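Local coordinates for 3-guanidinopropionase (Pseudomonas aeruginosa, PDB 3NIQ), which catalyses the manganese-dependent hydrolysis of 3-guanidinopropanoate to beta-alanine and urea, working as a homohexamer of the arginase family, at residues R69-V83 against F304-R316. Sequence-based numbering, arbitrary orientation.
Sequences RKVHHVSRIAPYDLV and FELLCLLAESAAR
On the outer side of the arginase-fold alpha/beta core, the loop and short helix of Arg69-Val83 pack along the C-terminal helix, with Pro79 and His72 meeting it at two neighbouring places. Pro79, at the start of helix 79-82, is a knob in a hole formed by Phe304, Leu307, Cys308 and Ala311: its CB lies 3.7 Å from Leu307 CG, while Pro79 CG touches Phe304 CE1 at 3.9 Å. Tyr80 adds its hydroxyl at the edge of the Phe304 ring, and Leu307 CD2 touches Tyr80 OH at 3.5 Å. With CG swung opposite the backbone N (chi1 -175°), the Phe304 ring reaches the loop backbone, where CE1 comes 3.4 Å from the carbonyl oxygen Arg69 O.

The polar link is His72 NE2 to Glu305 OE1, 2.7 Å and nearly straight at 166°. The acceptor lies in the imidazole plane, but the N-H reaches it from above the carboxylate, whose plane stands almost perpendicular to the ring. On the ring's other nitrogen, ND1 accepts from Val74 N, fixing the rotation of the imidazole; Arg270 also forms a salt bridge with Glu305 OE1. Farther along, Ile77 CD1 rests 3.5 Å from Glu312 CD, the carboxylate that pairs with Arg273, and Val83 CG1 packs on Ala314 and Ala315.

Arg69, whose CB points away from the helix, hydrogen-bonds to Ser191 O and salt-bridges Glu256, both of a second subunit. Well away from the manganese pair, helix 294-317 packs on strands 118-123 and 277-283 while the loop covers another side, as in the arginase alpha/beta/alpha sandwich.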
loop_
_atom_site.group_PDB
_atom_site.type_symbol
_atom_site.label_atom_id
_atom_site.label_comp_id
_atom_site.label_asym_id
_atom_site.label_seq_id
_atom_site.Cartn_x
_atom_site.Cartn_y
_atom_site.Cartn_z
ATOM N N ARG A 69 14.056 -17.026 -15.828
ATOM C CA ARG A 69 14.311 -17.531 -17.175
ATOM C C ARG A 69 15.013 -18.901 -17.117
ATOM O O ARG A 69 15.125 -19.503 -16.037
ATOM C CB ARG A 69 15.060 -16.465 -17.999
ATOM C CG ARG A 69 14.290 -15.132 -18.015
ATOM C CD ARG A 69 14.820 -14.091 -19.001
ATOM N NE ARG A 69 14.163 -12.784 -18.821
ATOM C CZ ARG A 69 14.487 -11.918 -17.855
ATOM N NH1 ARG A 69 15.460 -12.220 -16.993
ATOM N NH2 ARG A 69 13.862 -10.740 -17.752
ATOM N N LYS A 70 15.470 -19.409 -18.255
ATOM C CA LYS A 70 15.936 -20.791 -18.319
ATOM C C LYS A 70 17.401 -21.000 -17.961
ATOM O O LYS A 70 17.806 -22.113 -17.619
ATOM C CB LYS A 70 15.652 -21.379 -19.704
ATOM C CG LYS A 70 14.160 -21.569 -20.002
ATOM C CD LYS A 70 13.900 -22.438 -21.242
ATOM C CE LYS A 70 14.378 -21.790 -22.534
ATOM N NZ LYS A 70 13.627 -22.355 -23.709
ATOM N N VAL A 71 18.205 -19.951 -18.049
ATOM C CA VAL A 71 19.648 -20.126 -17.922
ATOM C C VAL A 71 20.283 -19.090 -16.999
ATOM O O VAL A 71 19.997 -17.895 -17.099
ATOM C CB VAL A 71 20.348 -20.116 -19.315
ATOM C CG1 VAL A 71 21.862 -20.235 -19.172
ATOM C CG2 VAL A 71 19.801 -21.242 -20.204
ATOM N N HIS A 72 21.156 -19.564 -16.113
ATOM C CA HIS A 72 21.877 -18.687 -15.218
ATOM C C HIS A 72 22.930 -17.880 -15.976
ATOM O O HIS A 72 23.703 -18.450 -16.747
ATOM C CB HIS A 72 22.521 -19.506 -14.093
ATOM C CG HIS A 72 22.889 -18.680 -12.911
ATOM N ND1 HIS A 72 23.907 -17.753 -12.945
ATOM C CD2 HIS A 72 22.350 -18.611 -11.670
ATOM C CE1 HIS A 72 23.993 -17.159 -11.766
ATOM N NE2 HIS A 72 23.052 -17.655 -10.978
ATOM N N HIS A 73 22.986 -16.561 -15.759
ATOM C CA HIS A 73 23.776 -15.700 -16.664
ATOM C C HIS A 73 25.259 -15.710 -16.316
ATOM O O HIS A 73 26.092 -15.316 -17.127
ATOM C CB HIS A 73 23.220 -14.256 -16.778
ATOM C CG HIS A 73 23.637 -13.338 -15.665
ATOM N ND1 HIS A 73 23.044 -13.356 -14.421
ATOM C CD2 HIS A 73 24.574 -12.359 -15.619
ATOM C CE1 HIS A 73 23.607 -12.443 -13.649
ATOM N NE2 HIS A 73 24.540 -11.823 -14.351
ATOM N N VAL A 74 25.592 -16.164 -15.114
ATOM C CA VAL A 74 26.993 -16.226 -14.729
ATOM C C VAL A 74 27.513 -17.639 -14.968
ATOM O O VAL A 74 28.459 -17.836 -15.720
ATOM C CB VAL A 74 27.182 -15.823 -13.254
ATOM C CG1 VAL A 74 28.668 -15.843 -12.859
ATOM C CG2 VAL A 74 26.526 -14.446 -12.996
ATOM N N SER A 75 26.883 -18.612 -14.326
ATOM C CA SER A 75 27.347 -19.989 -14.382
ATOM C C SER A 75 26.974 -20.667 -15.709
ATOM O O SER A 75 27.609 -21.629 -16.123
ATOM C CB SER A 75 26.782 -20.761 -13.194
ATOM O OG SER A 75 25.382 -20.943 -13.321
ATOM N N ARG A 76 25.947 -20.144 -16.367
ATOM C CA ARG A 76 25.426 -20.708 -17.614
ATOM C C ARG A 76 24.845 -22.112 -17.399
ATOM O O ARG A 76 24.608 -22.853 -18.348
ATOM C CB ARG A 76 26.490 -20.654 -18.726
ATOM C CG ARG A 76 26.907 -19.220 -19.073
ATOM C CD ARG A 76 28.120 -19.193 -19.987
ATOM N NE ARG A 76 28.462 -17.836 -20.437
ATOM C CZ ARG A 76 28.057 -17.284 -21.583
ATOM N NH1 ARG A 76 27.273 -17.955 -22.424
ATOM N NH2 ARG A 76 28.437 -16.051 -21.891
ATOM N N ILE A 77 24.594 -22.459 -16.138
ATOM C CA ILE A 77 23.819 -23.656 -15.829
ATOM C C ILE A 77 22.416 -23.512 -16.403
ATOM O O ILE A 77 21.781 -22.462 -16.268
ATOM C CB ILE A 77 23.751 -23.925 -14.317
ATOM C CG1 ILE A 77 25.174 -24.132 -13.767
ATOM C CG2 ILE A 77 22.836 -25.134 -14.029
ATOM C CD1 ILE A 77 25.318 -24.089 -12.223
ATOM N N ALA A 78 21.955 -24.560 -17.078
ATOM C CA ALA A 78 20.597 -24.614 -17.582
ATOM C C ALA A 78 19.951 -25.802 -16.859
ATOM O O ALA A 78 20.021 -26.936 -17.342
ATOM C CB ALA A 78 20.603 -24.817 -19.106
ATOM N N PRO A 79 19.342 -25.545 -15.677
ATOM C CA PRO A 79 18.916 -26.611 -14.764
ATOM C C PRO A 79 17.970 -27.638 -15.391
ATOM O O PRO A 79 18.101 -28.838 -15.128
ATOM C CB PRO A 79 18.213 -25.856 -13.627
ATOM C CG PRO A 79 17.849 -24.533 -14.196
ATOM C CD PRO A 79 18.954 -24.213 -15.178
ATOM N N TYR A 80 17.029 -27.169 -16.196
ATOM C CA TYR A 80 16.008 -28.038 -16.744
ATOM C C TYR A 80 16.547 -28.957 -17.835
ATOM O O TYR A 80 15.946 -29.994 -18.087
ATOM C CB TYR A 80 14.818 -27.220 -17.243
ATOM C CG TYR A 80 14.452 -26.127 -16.268
ATOM C CD1 TYR A 80 14.011 -26.431 -14.970
ATOM C CD2 TYR A 80 14.571 -24.789 -16.628
ATOM C CE1 TYR A 80 13.692 -25.407 -14.068
ATOM C CE2 TYR A 80 14.269 -23.779 -15.739
ATOM C CZ TYR A 80 13.835 -24.090 -14.463
ATOM O OH TYR A 80 13.544 -23.078 -13.589
ATOM N N ASP A 81 17.653 -28.564 -18.478
ATOM C CA ASP A 81 18.349 -29.439 -19.437
ATOM C C ASP A 81 19.216 -30.442 -18.702
ATOM O O ASP A 81 19.249 -31.615 -19.077
ATOM C CB ASP A 81 19.205 -28.651 -20.443
ATOM C CG ASP A 81 18.365 -27.838 -21.424
ATOM O OD1 ASP A 81 17.215 -28.222 -21.702
ATOM O OD2 ASP A 81 18.862 -26.810 -21.915
ATOM N N LEU A 82 19.876 -29.989 -17.635
ATOM C CA LEU A 82 20.721 -30.863 -16.824
ATOM C C LEU A 82 19.962 -32.026 -16.203
ATOM O O LEU A 82 20.414 -33.162 -16.281
ATOM C CB LEU A 82 21.439 -30.088 -15.714
ATOM C CG LEU A 82 22.720 -29.377 -16.071
ATOM C CD1 LEU A 82 23.411 -28.948 -14.771
ATOM C CD2 LEU A 82 23.620 -30.326 -16.897
ATOM N N VAL A 83 18.818 -31.745 -15.582
ATOM C CA VAL A 83 18.066 -32.782 -14.848
ATOM C C VAL A 83 16.570 -32.541 -14.955
ATOM O O VAL A 83 16.138 -31.515 -15.499
ATOM C CB VAL A 83 18.459 -32.825 -13.336
ATOM C CG1 VAL A 83 19.969 -32.946 -13.172
ATOM C CG2 VAL A 83 17.941 -31.580 -12.601
ATOM N N PHE A 304 15.746 -20.023 -7.675
ATOM C CA PHE A 304 16.442 -20.306 -8.931
ATOM C C PHE A 304 17.960 -20.439 -8.751
ATOM O O PHE A 304 18.571 -21.343 -9.327
ATOM C CB PHE A 304 16.129 -19.251 -9.991
ATOM C CG PHE A 304 16.738 -19.562 -11.332
ATOM C CD1 PHE A 304 16.183 -20.536 -12.152
ATOM C CD2 PHE A 304 17.877 -18.900 -11.766
ATOM C CE1 PHE A 304 16.749 -20.854 -13.375
ATOM C CE2 PHE A 304 18.449 -19.217 -13.027
ATOM C CZ PHE A 304 17.875 -20.175 -13.810
ATOM N N GLU A 305 18.580 -19.538 -7.982
ATOM C CA GLU A 305 20.032 -19.618 -7.762
ATOM C C GLU A 305 20.378 -21.004 -7.186
ATOM O O GLU A 305 21.327 -21.645 -7.622
ATOM C CB GLU A 305 20.532 -18.546 -6.789
ATOM C CG GLU A 305 20.263 -17.098 -7.193
ATOM C CD GLU A 305 21.259 -16.588 -8.212
ATOM O OE1 GLU A 305 22.329 -17.221 -8.380
ATOM O OE2 GLU A 305 20.961 -15.560 -8.853
ATOM N N LEU A 306 19.592 -21.436 -6.204
ATOM C CA LEU A 306 19.782 -22.727 -5.530
ATOM C C LEU A 306 19.475 -23.915 -6.436
ATOM O O LEU A 306 20.151 -24.951 -6.356
ATOM C CB LEU A 306 18.900 -22.809 -4.285
ATOM C CG LEU A 306 19.305 -21.918 -3.123
ATOM C CD1 LEU A 306 18.148 -21.844 -2.116
ATOM C CD2 LEU A 306 20.589 -22.400 -2.462
ATOM N N LEU A 307 18.457 -23.762 -7.291
ATOM C CA LEU A 307 18.079 -24.807 -8.232
ATOM C C LEU A 307 19.256 -25.155 -9.142
ATOM O O LEU A 307 19.521 -26.319 -9.421
ATOM C CB LEU A 307 16.873 -24.374 -9.083
ATOM C CG LEU A 307 16.547 -25.198 -10.335
ATOM C CD1 LEU A 307 16.306 -26.676 -9.995
ATOM C CD2 LEU A 307 15.324 -24.637 -11.060
ATOM N N CYS A 308 19.950 -24.134 -9.611
ATOM C CA CYS A 308 21.059 -24.356 -10.524
ATOM C C CYS A 308 22.110 -25.237 -9.870
ATOM O O CYS A 308 22.679 -26.113 -10.518
ATOM C CB CYS A 308 21.660 -23.030 -10.989
ATOM S SG CYS A 308 20.530 -22.121 -12.098
ATOM N N LEU A 309 22.358 -25.013 -8.587
ATOM C CA LEU A 309 23.363 -25.797 -7.871
ATOM C C LEU A 309 22.887 -27.199 -7.545
ATOM O O LEU A 309 23.658 -28.155 -7.645
ATOM C CB LEU A 309 23.814 -25.078 -6.605
ATOM C CG LEU A 309 24.326 -23.651 -6.777
ATOM C CD1 LEU A 309 24.860 -23.131 -5.453
ATOM C CD2 LEU A 309 25.406 -23.586 -7.872
ATOM N N LEU A 310 21.619 -27.336 -7.178
ATOM C CA LEU A 310 21.075 -28.664 -6.933
ATOM C C LEU A 310 21.007 -29.490 -8.219
ATOM O O LEU A 310 21.230 -30.698 -8.192
ATOM C CB LEU A 310 19.676 -28.591 -6.317
ATOM C CG LEU A 310 19.575 -27.991 -4.916
ATOM C CD1 LEU A 310 18.103 -27.702 -4.599
ATOM C CD2 LEU A 310 20.148 -28.992 -3.889
ATOM N N ALA A 311 20.658 -28.851 -9.328
ATOM C CA ALA A 311 20.683 -29.537 -10.618
ATOM C C ALA A 311 22.053 -30.185 -10.850
ATOM O O ALA A 311 22.117 -31.349 -11.243
ATOM C CB ALA A 311 20.344 -28.576 -11.756
ATOM N N GLU A 312 23.133 -29.442 -10.611
ATOM C CA GLU A 312 24.483 -29.984 -10.796
ATOM C C GLU A 312 24.756 -31.171 -9.867
ATOM O O GLU A 312 25.332 -32.162 -10.292
ATOM C CB GLU A 312 25.559 -28.916 -10.614
ATOM C CG GLU A 312 25.634 -27.906 -11.755
ATOM C CD GLU A 312 26.976 -27.200 -11.839
ATOM O OE1 GLU A 312 27.449 -26.986 -12.969
ATOM O OE2 GLU A 312 27.548 -26.824 -10.787
ATOM N N SER A 313 24.344 -31.070 -8.604
ATOM C CA SER A 313 24.529 -32.191 -7.678
ATOM C C SER A 313 23.728 -33.398 -8.134
ATOM O O SER A 313 24.255 -34.508 -8.166
ATOM C CB SER A 313 24.154 -31.816 -6.235
ATOM O OG SER A 313 25.106 -30.929 -5.682
ATOM N N ALA A 314 22.466 -33.190 -8.498
ATOM C CA ALA A 314 21.633 -34.290 -8.979
ATOM C C ALA A 314 22.212 -34.916 -10.255
ATOM O O ALA A 314 22.051 -36.123 -10.496
ATOM C CB ALA A 314 20.193 -33.846 -9.211
ATOM N N ALA A 315 22.889 -34.096 -11.057
ATOM C CA ALA A 315 23.448 -34.554 -12.329
ATOM C C ALA A 315 24.643 -35.463 -12.057
ATOM O O ALA A 315 24.784 -36.505 -12.696
ATOM C CB ALA A 315 23.868 -33.353 -13.224
ATOM N N ARG A 316 25.475 -35.072 -11.088
ATOM C CA ARG A 316 26.660 -35.851 -10.734
ATOM C C ARG A 316 26.284 -37.184 -10.094
ATOM O O ARG A 316 26.865 -38.210 -10.427
ATOM C CB ARG A 316 27.590 -35.072 -9.807
ATOM C CG ARG A 316 28.387 -33.943 -10.477
ATOM C CD ARG A 316 29.504 -33.432 -9.536
ATOM N NE ARG A 316 29.020 -33.332 -8.156
ATOM C CZ ARG A 316 28.520 -32.228 -7.602
ATOM N NH1 ARG A 316 28.465 -31.087 -8.305
ATOM N NH2 ARG A 316 28.069 -32.267 -6.339
#